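Local coordinates for acetylcholine-binding protein (Bulinus truncatus, PDB 2BJ0), which probably binds acetylcholine and other nicotinic ligands, as a pentameric relative of the ligand-binding domain of nicotinic acetylcholine receptors, at residues 34-39 with 46-51; 59-64 with 102-107; 85-90 with 116-121; 135-140 with 196-201. All blocks are in the same frame, centred on the assembly; numbering follows the deposited sequence.

Interaction 1 (34-39 with 46-51)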
loop_
_atom_site.group_PDB
_atom_site.type_symbol
_atom_site.label_atom_id
_atom_site.label_comp_id
_atom_site.label_asym_id
_atom_site.label_seq_id
_atom_site.Cartn_x
_atom_site.Cartn_y
_atom_site.Cartn_z
ATOM N N MET A 34 14.798 -17.755 -10.025
ATOM C CA MET A 34 14.411 -18.734 -9.001
ATOM C C MET A 34 13.242 -19.630 -9.388
ATOM O O MET A 34 13.193 -20.812 -9.012
ATOM C CB MET A 34 14.064 -18.012 -7.693
ATOM C CG MET A 34 15.158 -17.085 -7.182
ATOM S SD MET A 34 16.670 -17.955 -6.730
ATOM C CE MET A 34 16.109 -18.900 -5.312
ATOM N N ASN A 35 12.290 -19.052 -10.103
ATOM C CA ASN A 35 11.083 -19.741 -10.417
ATOM C C ASN A 35 10.344 -18.978 -11.550
ATOM O O ASN A 35 10.516 -17.778 -11.698
ATOM C CB ASN A 35 10.198 -19.805 -9.184
ATOM C CG ASN A 35 9.156 -20.889 -9.208
ATOM O OD1 ASN A 35 8.966 -21.561 -10.220
ATOM N ND2 ASN A 35 8.476 -21.087 -8.081
ATOM N N ILE A 36 9.558 -19.675 -12.305
ATOM C CA ILE A 36 8.660 -19.085 -13.300
ATOM C C ILE A 36 7.329 -19.407 -12.692
ATOM O O ILE A 36 6.942 -20.570 -12.668
ATOM C CB ILE A 36 8.804 -19.680 -14.682
ATOM C CG1 ILE A 36 10.132 -19.256 -15.334
ATOM C CG2 ILE A 36 7.631 -19.267 -15.552
ATOM C CD1 ILE A 36 10.344 -19.860 -16.703
ATOM N N VAL A 37 6.611 -18.401 -12.169
ATOM C CA VAL A 37 5.345 -18.667 -11.416
ATOM C C VAL A 37 4.033 -18.541 -12.201
ATOM O O VAL A 37 2.995 -19.033 -11.744
ATOM C CB VAL A 37 5.326 -17.851 -10.111
ATOM C CG1 VAL A 37 6.398 -18.357 -9.166
ATOM C CG2 VAL A 37 5.522 -16.375 -10.391
ATOM N N GLU A 38 4.065 -17.883 -13.357
ATOM C CA GLU A 38 2.964 -17.908 -14.298
ATOM C C GLU A 38 3.534 -17.912 -15.722
ATOM O O GLU A 38 4.517 -17.243 -15.990
ATOM C CB GLU A 38 2.100 -16.669 -14.123
ATOM C CG GLU A 38 0.803 -16.749 -14.900
ATOM C CD GLU A 38 -0.245 -15.783 -14.366
ATOM O OE1 GLU A 38 0.059 -14.565 -14.273
ATOM O OE2 GLU A 38 -1.377 -16.235 -14.033
ATOM N N ALA A 39 2.924 -18.674 -16.623
ATOM C CA ALA A 39 3.132 -18.444 -18.052
ATOM C C ALA A 39 1.792 -18.587 -18.737
ATOM O O ALA A 39 1.327 -19.697 -19.007
ATOM C CB ALA A 39 4.173 -19.394 -18.634
ATOM N N VAL A 46 4.339 -13.635 -18.584
ATOM C CA VAL A 46 5.204 -14.497 -17.752
ATOM C C VAL A 46 5.542 -13.750 -16.485
ATOM O O VAL A 46 5.765 -12.538 -16.539
ATOM C CB VAL A 46 6.529 -14.837 -18.503
ATOM C CG1 VAL A 46 7.518 -15.518 -17.580
ATOM C CG2 VAL A 46 6.205 -15.761 -19.690
ATOM N N GLU A 47 5.525 -14.453 -15.352
ATOM C CA GLU A 47 5.917 -13.897 -14.054
ATOM C C GLU A 47 6.996 -14.816 -13.538
ATOM O O GLU A 47 6.841 -16.026 -13.537
ATOM C CB GLU A 47 4.765 -13.915 -13.011
ATOM C CG GLU A 47 3.617 -12.952 -13.211
ATOM C CD GLU A 47 2.802 -12.733 -11.921
ATOM O OE1 GLU A 47 2.855 -13.578 -10.990
ATOM O OE2 GLU A 47 2.113 -11.693 -11.823
ATOM N N VAL A 48 8.091 -14.220 -13.099
ATOM C CA VAL A 48 9.225 -14.947 -12.576
ATOM C C VAL A 48 9.506 -14.457 -11.164
ATOM O O VAL A 48 9.125 -13.354 -10.804
ATOM C CB VAL A 48 10.514 -14.710 -13.452
ATOM C CG1 VAL A 48 10.305 -15.182 -14.876
ATOM C CG2 VAL A 48 10.937 -13.265 -13.427
ATOM N N VAL A 49 10.162 -15.298 -10.363
ATOM C CA VAL A 49 10.889 -14.817 -9.186
ATOM C C VAL A 49 12.372 -14.683 -9.521
ATOM O O VAL A 49 13.005 -15.624 -10.012
ATOM C CB VAL A 49 10.678 -15.727 -7.988
ATOM C CG1 VAL A 49 11.495 -15.240 -6.770
ATOM C CG2 VAL A 49 9.195 -15.765 -7.638
ATOM N N LEU A 50 12.916 -13.514 -9.209
ATOM C CA LEU A 50 14.255 -13.124 -9.624
ATOM C C LEU A 50 14.958 -12.447 -8.448
ATOM O O LEU A 50 14.408 -11.502 -7.846
ATOM C CB LEU A 50 14.123 -12.149 -10.801
ATOM C CG LEU A 50 15.371 -11.585 -11.493
ATOM C CD1 LEU A 50 16.091 -12.674 -12.332
ATOM C CD2 LEU A 50 15.023 -10.381 -12.367
ATOM N N TRP A 51 16.148 -12.932 -8.078
ATOM C CA TRP A 51 17.034 -12.137 -7.231
ATOM C C TRP A 51 17.947 -11.324 -8.116
ATOM O O TRP A 51 18.504 -11.868 -9.065
ATOM C CB TRP A 51 17.914 -13.027 -6.360
ATOM C CG TRP A 51 17.207 -13.972 -5.463
ATOM C CD1 TRP A 51 15.836 -14.098 -5.259
ATOM C CD2 TRP A 51 17.826 -14.928 -4.601
ATOM N NE1 TRP A 51 15.595 -15.071 -4.312
ATOM C CE2 TRP A 51 16.790 -15.595 -3.891
ATOM C CE3 TRP A 51 19.161 -15.300 -4.349
ATOM C CZ2 TRP A 51 17.049 -16.610 -2.972
ATOM C CZ3 TRP A 51 19.412 -16.315 -3.413
ATOM C CH2 TRP A 51 18.361 -16.942 -2.741
#
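The beta hairpin of strands 25-40 and 45-57, bulged twice, sets Met34 against Trp51 at one end and Glu38 beside Glu47 towards the other. Met34 bends at chi2 (-64°) and again at chi3, folding its chain flat over one face of the indole. Its CG makes a CH-pi contact and its SD a Met-aromatic one, SD standing 3.8 Å from the centroid of the Trp51 five-membered ring; Met34 CE lies over the rim of the six-membered ring, 3.4 Å from Trp51 CZ2. A serine in place of Trp51 would probably leave the Met34 sulfur and methyl without the surface they lie on, and Trp142 of a neighbouring subunit without its edge-to-face partner. At the first bulge Met34 N binds Val49 O at 2.8 Å, and Val49 N returns a bond to Asn35 O. At the second, Glu47 O receives Val37 N at 2.8 Å and, weakly, Glu38 N at 3.3 Å, while Glu47 N donates to Glu38 O. The two carboxylates come close, Glu38 OE1 being 4.3 Å from Glu47 OE2, but Arg117 and Arg119 form salt bridges with Glu47, and Lys43 of a neighbouring subunit forms one with Glu38. On the other side of the sheet Ile36 CG1 meets Val48 CG1, facing Phe198 across the sandwich. Two classic bulges in an antiparallel hairpin, such as usually accentuate strand twist, mark this part of the immunoglobulin-like beta sandwich.

Interaction 2 (59-64 with 102-107)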
loop_
_atom_site.group_PDB
_atom_site.type_symbol
_atom_site.label_atom_id
_atom_site.label_comp_id
_atom_site.label_asym_id
_atom_site.label_seq_id
_atom_site.Cartn_x
_atom_site.Cartn_y
_atom_site.Cartn_z
ATOM N N PRO A 59 33.911 4.591 -1.167
ATOM C CA PRO A 59 35.061 4.710 -0.260
ATOM C C PRO A 59 34.753 5.380 1.104
ATOM O O PRO A 59 35.060 4.811 2.149
ATOM C CB PRO A 59 36.051 5.513 -1.100
ATOM C CG PRO A 59 35.817 4.877 -2.514
ATOM C CD PRO A 59 34.283 4.924 -2.559
ATOM N N TYR A 60 34.105 6.538 1.096
ATOM C CA TYR A 60 33.853 7.236 2.362
ATOM C C TYR A 60 33.011 6.435 3.405
ATOM O O TYR A 60 33.104 6.720 4.597
ATOM C CB TYR A 60 33.376 8.685 2.125
ATOM C CG TYR A 60 31.873 8.970 2.059
ATOM C CD1 TYR A 60 31.123 9.129 3.221
ATOM C CD2 TYR A 60 31.244 9.163 0.842
ATOM C CE1 TYR A 60 29.753 9.435 3.165
ATOM C CE2 TYR A 60 29.879 9.471 0.761
ATOM C CZ TYR A 60 29.144 9.607 1.933
ATOM O OH TYR A 60 27.803 9.909 1.851
ATOM N N TYR A 61 32.252 5.426 2.948
ATOM C CA TYR A 61 31.468 4.529 3.814
ATOM C C TYR A 61 32.338 3.664 4.714
ATOM O O TYR A 61 31.867 3.176 5.745
ATOM C CB TYR A 61 30.524 3.582 3.017
ATOM C CG TYR A 61 29.330 4.188 2.281
ATOM C CD1 TYR A 61 29.161 5.571 2.143
ATOM C CD2 TYR A 61 28.385 3.348 1.671
ATOM C CE1 TYR A 61 28.077 6.109 1.410
ATOM C CE2 TYR A 61 27.303 3.871 0.954
ATOM C CZ TYR A 61 27.155 5.233 0.823
ATOM O OH TYR A 61 26.078 5.719 0.105
ATOM N N SER A 62 33.598 3.455 4.337
ATOM C CA SER A 62 34.459 2.534 5.112
ATOM C C SER A 62 34.656 2.971 6.573
ATOM O O SER A 62 34.952 2.152 7.428
ATOM C CB SER A 62 35.835 2.384 4.455
ATOM O OG SER A 62 36.558 3.605 4.539
ATOM N N SER A 63 34.493 4.258 6.851
ATOM C CA SER A 63 34.655 4.773 8.198
ATOM C C SER A 63 33.471 4.440 9.097
ATOM O O SER A 63 33.444 4.805 10.266
ATOM C CB SER A 63 34.842 6.276 8.147
ATOM O OG SER A 63 36.154 6.547 7.719
ATOM N N LEU A 64 32.478 3.768 8.536
ATOM C CA LEU A 64 31.302 3.410 9.294
ATOM C C LEU A 64 31.682 2.325 10.282
ATOM O O LEU A 64 31.123 2.251 11.370
ATOM C CB LEU A 64 30.203 2.926 8.341
ATOM C CG LEU A 64 28.726 2.940 8.744
ATOM C CD1 LEU A 64 28.188 4.334 9.154
ATOM C CD2 LEU A 64 27.918 2.375 7.580
ATOM N N VAL A 102 20.502 -3.368 2.893
ATOM C CA VAL A 102 21.812 -3.550 2.223
ATOM C C VAL A 102 22.820 -3.979 3.281
ATOM O O VAL A 102 22.549 -3.857 4.508
ATOM C CB VAL A 102 22.303 -2.256 1.512
ATOM C CG1 VAL A 102 21.274 -1.765 0.482
ATOM C CG2 VAL A 102 22.605 -1.154 2.507
ATOM N N VAL A 103 23.969 -4.480 2.829
ATOM C CA VAL A 103 25.078 -4.836 3.703
ATOM C C VAL A 103 26.324 -4.121 3.243
ATOM O O VAL A 103 26.724 -4.239 2.084
ATOM C CB VAL A 103 25.365 -6.337 3.708
ATOM C CG1 VAL A 103 26.625 -6.627 4.543
ATOM C CG2 VAL A 103 24.142 -7.137 4.217
ATOM N N VAL A 104 26.904 -3.367 4.172
ATOM C CA VAL A 104 28.065 -2.528 3.945
ATOM C C VAL A 104 29.270 -3.233 4.570
ATOM O O VAL A 104 29.215 -3.644 5.727
ATOM C CB VAL A 104 27.882 -1.147 4.622
ATOM C CG1 VAL A 104 29.015 -0.240 4.304
ATOM C CG2 VAL A 104 26.571 -0.518 4.209
ATOM N N SER A 105 30.330 -3.384 3.776
ATOM C CA SER A 105 31.581 -4.014 4.198
ATOM C C SER A 105 32.552 -2.986 4.728
ATOM O O SER A 105 32.368 -1.795 4.494
ATOM C CB SER A 105 32.224 -4.714 3.010
ATOM O OG SER A 105 31.385 -5.762 2.562
ATOM N N LYS A 106 33.621 -3.457 5.387
ATOM C CA LYS A 106 34.654 -2.575 5.978
ATOM C C LYS A 106 35.330 -1.654 4.981
ATOM O O LYS A 106 35.789 -0.585 5.348
ATOM C CB LYS A 106 35.741 -3.378 6.718
ATOM C CG LYS A 106 35.304 -3.910 8.094
ATOM C CD LYS A 106 36.297 -3.586 9.235
ATOM C CE LYS A 106 35.695 -4.064 10.582
ATOM N NZ LYS A 106 35.982 -3.178 11.762
ATOM N N ASP A 107 35.407 -2.052 3.721
ATOM C CA ASP A 107 36.003 -1.164 2.737
ATOM C C ASP A 107 34.979 -0.237 2.025
ATOM O O ASP A 107 35.323 0.500 1.103
ATOM C CB ASP A 107 36.827 -1.980 1.741
ATOM C CG ASP A 107 35.963 -2.802 0.801
ATOM O OD1 ASP A 107 34.759 -3.024 1.091
ATOM O OD2 ASP A 107 36.404 -3.264 -0.272
#
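The ring of Tyr61 is approached obliquely by Val104 CG1 from across the contact, while its edge is turned to the neighbouring tyrosine: Tyr61 CD1 stands 3.9 Å above the centre of one face of the Tyr60 ring, and Tyr60 CZ lies in the Tyr61 plane. Val104 holds CG1 anti to the backbone N (chi1 -175°), and this one methyl reaches two residues, 4.3 Å from Tyr61 CB and 4.3 Å from Leu64 CD2. The second point of touch is at Ser62, whose CB presses on the backbone just after strand 101-105, 3.1 Å from Lys106 O. The Ser62 hydroxyl turns back to the 3-10 segment 59-61: at chi1 68° OG donates to Pro59 O at 3.1 Å, and Ser62 N donates to the same oxygen, so two bonds grip one carbonyl. The charged ends beyond this point look elsewhere, Lys106 NZ to the carbonyls of Leu65 and Ser68, Asp107 OD1 to Ser109. Tyr60 and Tyr61 pack on the N-terminal helix 4-12 through Ile10, Leu64 and Val104 both rest on Leu75 of strand 72-76, and Val110 of strand 109-121 lies against Tyr61.

Interaction 3 (85-90 with 116-121)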
loop_
_atom_site.group_PDB
_atom_site.type_symbol
_atom_site.label_atom_id
_atom_site.label_comp_id
_atom_site.label_asym_id
_atom_site.label_seq_id
_atom_site.Cartn_x
_atom_site.Cartn_y
_atom_site.Cartn_z
ATOM N N LEU A 85 17.204 0.901 -10.193
ATOM C CA LEU A 85 16.994 -0.102 -11.243
ATOM C C LEU A 85 15.519 -0.295 -11.529
ATOM O O LEU A 85 14.715 -0.449 -10.602
ATOM C CB LEU A 85 17.590 -1.450 -10.850
ATOM C CG LEU A 85 19.096 -1.458 -10.613
ATOM C CD1 LEU A 85 19.414 -2.769 -9.966
ATOM C CD2 LEU A 85 19.861 -1.251 -11.929
ATOM N N SER A 86 15.162 -0.233 -12.800
ATOM C CA SER A 86 13.818 -0.539 -13.221
ATOM C C SER A 86 13.899 -1.648 -14.238
ATOM O O SER A 86 14.918 -1.793 -14.969
ATOM C CB SER A 86 13.116 0.691 -13.830
ATOM O OG SER A 86 12.973 1.755 -12.883
ATOM N N PHE A 87 12.837 -2.428 -14.298
ATOM C CA PHE A 87 12.643 -3.374 -15.387
ATOM C C PHE A 87 11.929 -2.639 -16.503
ATOM O O PHE A 87 10.722 -2.354 -16.401
ATOM C CB PHE A 87 11.825 -4.562 -14.932
ATOM C CG PHE A 87 12.484 -5.355 -13.835
ATOM C CD1 PHE A 87 13.446 -6.304 -14.131
ATOM C CD2 PHE A 87 12.119 -5.168 -12.501
ATOM C CE1 PHE A 87 14.065 -7.041 -13.125
ATOM C CE2 PHE A 87 12.749 -5.907 -11.485
ATOM C CZ PHE A 87 13.718 -6.847 -11.806
ATOM N N TYR A 88 12.667 -2.349 -17.571
ATOM C CA TYR A 88 12.180 -1.550 -18.683
ATOM C C TYR A 88 10.972 -2.164 -19.387
ATOM O O TYR A 88 10.157 -1.430 -19.965
ATOM C CB TYR A 88 13.322 -1.307 -19.674
ATOM C CG TYR A 88 14.124 -0.062 -19.352
ATOM C CD1 TYR A 88 14.916 0.021 -18.195
ATOM C CD2 TYR A 88 14.037 1.064 -20.182
ATOM C CE1 TYR A 88 15.634 1.192 -17.893
ATOM C CE2 TYR A 88 14.740 2.234 -19.903
ATOM C CZ TYR A 88 15.538 2.299 -18.768
ATOM O OH TYR A 88 16.207 3.497 -18.523
ATOM N N ASN A 89 10.860 -3.491 -19.359
ATOM C CA ASN A 89 9.750 -4.150 -20.029
ATOM C C ASN A 89 8.724 -4.726 -19.046
ATOM O O ASN A 89 7.971 -5.612 -19.387
ATOM C CB ASN A 89 10.228 -5.219 -21.025
ATOM C CG ASN A 89 11.013 -6.362 -20.382
ATOM O OD1 ASN A 89 11.802 -6.192 -19.440
ATOM N ND2 ASN A 89 10.818 -7.553 -20.933
ATOM N N ALA A 90 8.724 -4.234 -17.822
ATOM C CA ALA A 90 7.789 -4.749 -16.826
ATOM C C ALA A 90 6.403 -4.235 -17.154
ATOM O O ALA A 90 6.242 -3.126 -17.688
ATOM C CB ALA A 90 8.187 -4.321 -15.433
ATOM N N GLN A 116 12.449 -10.259 -6.192
ATOM C CA GLN A 116 11.190 -9.655 -6.711
ATOM C C GLN A 116 10.437 -10.551 -7.667
ATOM O O GLN A 116 11.041 -11.299 -8.457
ATOM C CB GLN A 116 11.437 -8.315 -7.419
ATOM C CG GLN A 116 12.265 -7.283 -6.606
ATOM C CD GLN A 116 12.850 -6.217 -7.489
ATOM O OE1 GLN A 116 13.874 -6.436 -8.193
ATOM N NE2 GLN A 116 12.225 -5.079 -7.494
ATOM N N ARG A 117 9.116 -10.457 -7.600
ATOM C CA ARG A 117 8.240 -11.093 -8.573
ATOM C C ARG A 117 7.948 -10.076 -9.667
ATOM O O ARG A 117 7.360 -9.031 -9.383
ATOM C CB ARG A 117 6.917 -11.567 -7.926
ATOM C CG ARG A 117 6.013 -12.178 -8.981
ATOM C CD ARG A 117 4.733 -12.862 -8.484
ATOM N NE ARG A 117 4.010 -12.088 -7.483
ATOM C CZ ARG A 117 2.693 -11.952 -7.453
ATOM N NH1 ARG A 117 1.931 -12.490 -8.401
ATOM N NH2 ARG A 117 2.135 -11.246 -6.485
ATOM N N VAL A 118 8.351 -10.407 -10.906
ATOM C CA VAL A 118 8.341 -9.515 -12.067
ATOM C C VAL A 118 7.497 -10.098 -13.214
ATOM O O VAL A 118 7.681 -11.250 -13.602
ATOM C CB VAL A 118 9.796 -9.290 -12.616
ATOM C CG1 VAL A 118 9.816 -8.171 -13.638
ATOM C CG2 VAL A 118 10.731 -8.897 -11.496
ATOM N N ARG A 119 6.613 -9.276 -13.777
ATOM C CA ARG A 119 5.708 -9.684 -14.828
ATOM C C ARG A 119 6.016 -8.937 -16.114
ATOM O O ARG A 119 6.268 -7.737 -16.098
ATOM C CB ARG A 119 4.248 -9.392 -14.413
ATOM C CG ARG A 119 3.168 -10.019 -15.350
ATOM C CD ARG A 119 1.728 -9.475 -15.055
ATOM N NE ARG A 119 1.324 -9.859 -13.701
ATOM C CZ ARG A 119 0.331 -9.301 -12.989
ATOM N NH1 ARG A 119 -0.381 -8.289 -13.483
ATOM N NH2 ARG A 119 0.074 -9.754 -11.756
ATOM N N PHE A 120 5.937 -9.642 -17.241
ATOM C CA PHE A 120 6.274 -9.041 -18.536
ATOM C C PHE A 120 5.671 -9.860 -19.670
ATOM O O PHE A 120 5.250 -10.973 -19.448
ATOM C CB PHE A 120 7.796 -8.924 -18.670
ATOM C CG PHE A 120 8.506 -10.230 -18.550
ATOM C CD1 PHE A 120 8.723 -11.029 -19.688
ATOM C CD2 PHE A 120 8.944 -10.680 -17.310
ATOM C CE1 PHE A 120 9.369 -12.269 -19.592
ATOM C CE2 PHE A 120 9.579 -11.910 -17.199
ATOM C CZ PHE A 120 9.803 -12.707 -18.346
ATOM N N THR A 121 5.587 -9.299 -20.883
ATOM C CA THR A 121 4.998 -10.046 -21.988
ATOM C C THR A 121 6.063 -10.816 -22.739
ATOM O O THR A 121 7.213 -10.403 -22.797
ATOM C CB THR A 121 4.195 -9.145 -22.985
ATOM O OG1 THR A 121 5.086 -8.260 -23.645
ATOM C CG2 THR A 121 3.324 -8.182 -22.250
#
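Gln116, first along segment 116-121, brings its amide oxygen to the edge of the Phe87 ring, OE1 lying near the ring plane and 3.5 Å from Phe87 CE2, with the amide turned 46° from the ring. Two residues on, Val118 lays both methyls over one face of that ring. Its CG2 sits 3.5 Å above the Phe87 plane, offset toward the rim, in a CH-pi contact, and CG1 lies nearer the root of the ring, 3.9 Å from Phe87 CG. With chi1 at -169° Val118 places CG1 anti to its backbone N and leaves CG2 to meet the far end of the ring. Arg119 contributes its backbone: Ala90 CA offers a C-H to Arg119 O at 3.4 Å, while the arginine side chain leads away from the turn. Phe120 then touches the turn with its CB, 3.4 Å from Asn89 O, and its ring heads away toward Ile137. Residues 87-90 form a type I beta turn, closed by Ala90 N to Phe87 O at 3.1 Å. The Asn89 side chain is fixed by the backbone of strand 133-141, ND2 giving to Arg136 O and OD1 taking from Lys138 N. Edge strand 85-87 thus meets strand 109-121 of the facing sheet, with Phe87 wedged among Leu50 of strand 45-57 and Ile137 and Val139 of strand 133-141.

Interaction 4 (135-140 with 196-201)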
loop_
_atom_site.group_PDB
_atom_site.type_symbol
_atom_site.label_atom_id
_atom_site.label_comp_id
_atom_site.label_asym_id
_atom_site.label_seq_id
_atom_site.Cartn_x
_atom_site.Cartn_y
_atom_site.Cartn_z
ATOM N N CYS A 135 12.314 -15.740 -23.589
ATOM C CA CYS A 135 11.878 -14.519 -22.952
ATOM C C CYS A 135 13.051 -13.650 -22.591
ATOM O O CYS A 135 14.142 -14.152 -22.346
ATOM C CB CYS A 135 11.041 -14.857 -21.724
ATOM S SG CYS A 135 9.637 -15.837 -22.282
ATOM N N ARG A 136 12.815 -12.345 -22.578
ATOM C CA ARG A 136 13.842 -11.361 -22.278
ATOM C C ARG A 136 13.404 -10.438 -21.137
ATOM O O ARG A 136 12.253 -9.996 -21.102
ATOM C CB ARG A 136 14.169 -10.552 -23.534
ATOM C CG ARG A 136 15.210 -11.253 -24.449
ATOM C CD ARG A 136 15.145 -10.892 -25.951
ATOM N NE ARG A 136 14.188 -11.724 -26.692
ATOM C CZ ARG A 136 14.517 -12.713 -27.529
ATOM N NH1 ARG A 136 15.798 -13.011 -27.763
ATOM N NH2 ARG A 136 13.559 -13.401 -28.145
ATOM N N ILE A 137 14.318 -10.165 -20.202
ATOM C CA ILE A 137 14.068 -9.162 -19.166
ATOM C C ILE A 137 15.133 -8.065 -19.246
ATOM O O ILE A 137 16.330 -8.357 -19.216
ATOM C CB ILE A 137 14.060 -9.819 -17.761
ATOM C CG1 ILE A 137 12.898 -10.784 -17.608
ATOM C CG2 ILE A 137 14.021 -8.743 -16.666
ATOM C CD1 ILE A 137 13.129 -11.810 -16.482
ATOM N N LYS A 138 14.686 -6.814 -19.337
ATOM C CA LYS A 138 15.571 -5.664 -19.480
ATOM C C LYS A 138 15.644 -4.869 -18.172
ATOM O O LYS A 138 14.610 -4.405 -17.665
ATOM C CB LYS A 138 15.093 -4.787 -20.641
ATOM C CG LYS A 138 16.047 -3.642 -21.002
ATOM C CD LYS A 138 15.559 -2.900 -22.270
ATOM C CE LYS A 138 16.090 -1.456 -22.352
ATOM N NZ LYS A 138 15.537 -0.749 -23.564
ATOM N N VAL A 139 16.854 -4.739 -17.617
ATOM C CA VAL A 139 17.071 -4.019 -16.365
ATOM C C VAL A 139 18.089 -2.906 -16.534
ATOM O O VAL A 139 19.190 -3.122 -17.106
ATOM C CB VAL A 139 17.657 -4.972 -15.283
ATOM C CG1 VAL A 139 17.584 -4.320 -13.890
ATOM C CG2 VAL A 139 16.967 -6.334 -15.294
ATOM N N GLY A 140 17.773 -1.723 -16.028
ATOM C CA GLY A 140 18.784 -0.657 -16.013
ATOM C C GLY A 140 18.324 0.491 -15.146
ATOM O O GLY A 140 17.202 0.451 -14.617
ATOM N N ILE A 196 18.464 -9.943 -19.650
ATOM C CA ILE A 196 18.415 -11.368 -19.393
ATOM C C ILE A 196 17.599 -12.076 -20.466
ATOM O O ILE A 196 16.480 -11.679 -20.751
ATOM C CB ILE A 196 17.834 -11.679 -17.996
ATOM C CG1 ILE A 196 18.646 -10.979 -16.912
ATOM C CG2 ILE A 196 17.838 -13.169 -17.742
ATOM C CD1 ILE A 196 17.906 -10.904 -15.602
ATOM N N THR A 197 18.168 -13.121 -21.055
ATOM C CA THR A 197 17.465 -13.936 -22.025
ATOM C C THR A 197 17.405 -15.366 -21.484
ATOM O O THR A 197 18.418 -15.916 -21.070
ATOM C CB THR A 197 18.199 -13.882 -23.395
ATOM O OG1 THR A 197 18.162 -12.532 -23.893
ATOM C CG2 THR A 197 17.422 -14.647 -24.432
ATOM N N PHE A 198 16.209 -15.940 -21.437
ATOM C CA PHE A 198 16.067 -17.308 -21.015
ATOM C C PHE A 198 15.088 -18.051 -21.907
ATOM O O PHE A 198 14.242 -17.437 -22.572
ATOM C CB PHE A 198 15.748 -17.427 -19.505
ATOM C CG PHE A 198 14.408 -16.856 -19.103
ATOM C CD1 PHE A 198 14.275 -15.507 -18.806
ATOM C CD2 PHE A 198 13.291 -17.682 -19.009
ATOM C CE1 PHE A 198 13.022 -14.992 -18.428
ATOM C CE2 PHE A 198 12.020 -17.164 -18.629
ATOM C CZ PHE A 198 11.906 -15.835 -18.350
ATOM N N ALA A 199 15.265 -19.371 -21.981
ATOM C CA ALA A 199 14.350 -20.244 -22.667
ATOM C C ALA A 199 13.770 -21.210 -21.661
ATOM O O ALA A 199 14.481 -21.729 -20.826
ATOM C CB ALA A 199 15.085 -21.022 -23.771
ATOM N N PHE A 200 12.470 -21.447 -21.742
ATOM C CA PHE A 200 11.812 -22.387 -20.854
ATOM C C PHE A 200 10.670 -23.112 -21.565
ATOM O O PHE A 200 10.155 -22.628 -22.560
ATOM C CB PHE A 200 11.296 -21.654 -19.592
ATOM C CG PHE A 200 10.001 -20.890 -19.793
ATOM C CD1 PHE A 200 9.984 -19.689 -20.484
ATOM C CD2 PHE A 200 8.814 -21.359 -19.238
ATOM C CE1 PHE A 200 8.793 -18.995 -20.657
ATOM C CE2 PHE A 200 7.628 -20.668 -19.392
ATOM C CZ PHE A 200 7.613 -19.492 -20.102
ATOM N N ARG A 201 10.233 -24.243 -21.027
ATOM C CA ARG A 201 9.121 -24.967 -21.618
ATOM C C ARG A 201 8.244 -25.573 -20.517
ATOM O O ARG A 201 8.669 -25.630 -19.383
ATOM C CB ARG A 201 9.655 -26.043 -22.582
ATOM C CG ARG A 201 10.520 -27.098 -21.898
ATOM C CD ARG A 201 10.777 -28.376 -22.710
ATOM N NE ARG A 201 11.588 -29.313 -21.927
ATOM C CZ ARG A 201 12.621 -29.998 -22.414
ATOM N NH1 ARG A 201 12.989 -29.849 -23.683
ATOM N NH2 ARG A 201 13.306 -30.808 -21.621
#
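Cys135 keeps SG anti to its carbonyl carbon (chi1 -59°), and Phe198 sets its ring between the backbone N and the carbonyl carbon (chi1 65°), turning one face up to the cysteine. Cys135 CB lies over that face, offset toward the rim and 3.6 Å from Phe198 CZ, while Ile137 CD1 comes to the ring's edge, 3.7 Å from Phe198 CE1. Cys135 SG lies at the edge of the Phe200 ring, in its plane, 3.7 Å from Phe200 CE1. That sulfur is disulfide-bonded to Cys122, the bridge corresponding to the one that gives the Cys-loop receptor family its name, and here it is attached to the sheet through strand 133-141. An alanine at Phe198 would probably open a gap beside Cys135 and Ile137, and leave the cysteine CB without its aromatic face. Four backbone bonds pair the strands: Cys135 N to Phe198 O at 2.8 Å with its mate Phe198 N to Cys135 O, and Ile137 N to Ile196 O at 2.7 Å with the return bond from Ile196 N. On the opposite side of this sheet Arg136 and Thr197 run side by side, Arg136 CG 3.3 Å from Thr197 OG1.

In the fold
From the N terminus, interaction 1 closes first, a local hairpin of strands 25-40 and 45-57. Interaction 2 opens just beyond it and returns after 37 residues; interaction 3 opens inside that loop and closes past its end, so the two cross. Interaction 4 follows in series and closes a longer loop of 55 residues near the C terminus. Interactions 1, 3 and 4 cluster within about 11 Å of one another, centre to centre: 1 and 3 share the sheet of strands 45-57 and 109-121, 3 and 4 the sheet of strands 85-87 and 133-141, and 1 meets 4 across the sandwich. Interaction 2 stands apart at the N-terminal helix, its centre about 33 Å from those of 1 and 4.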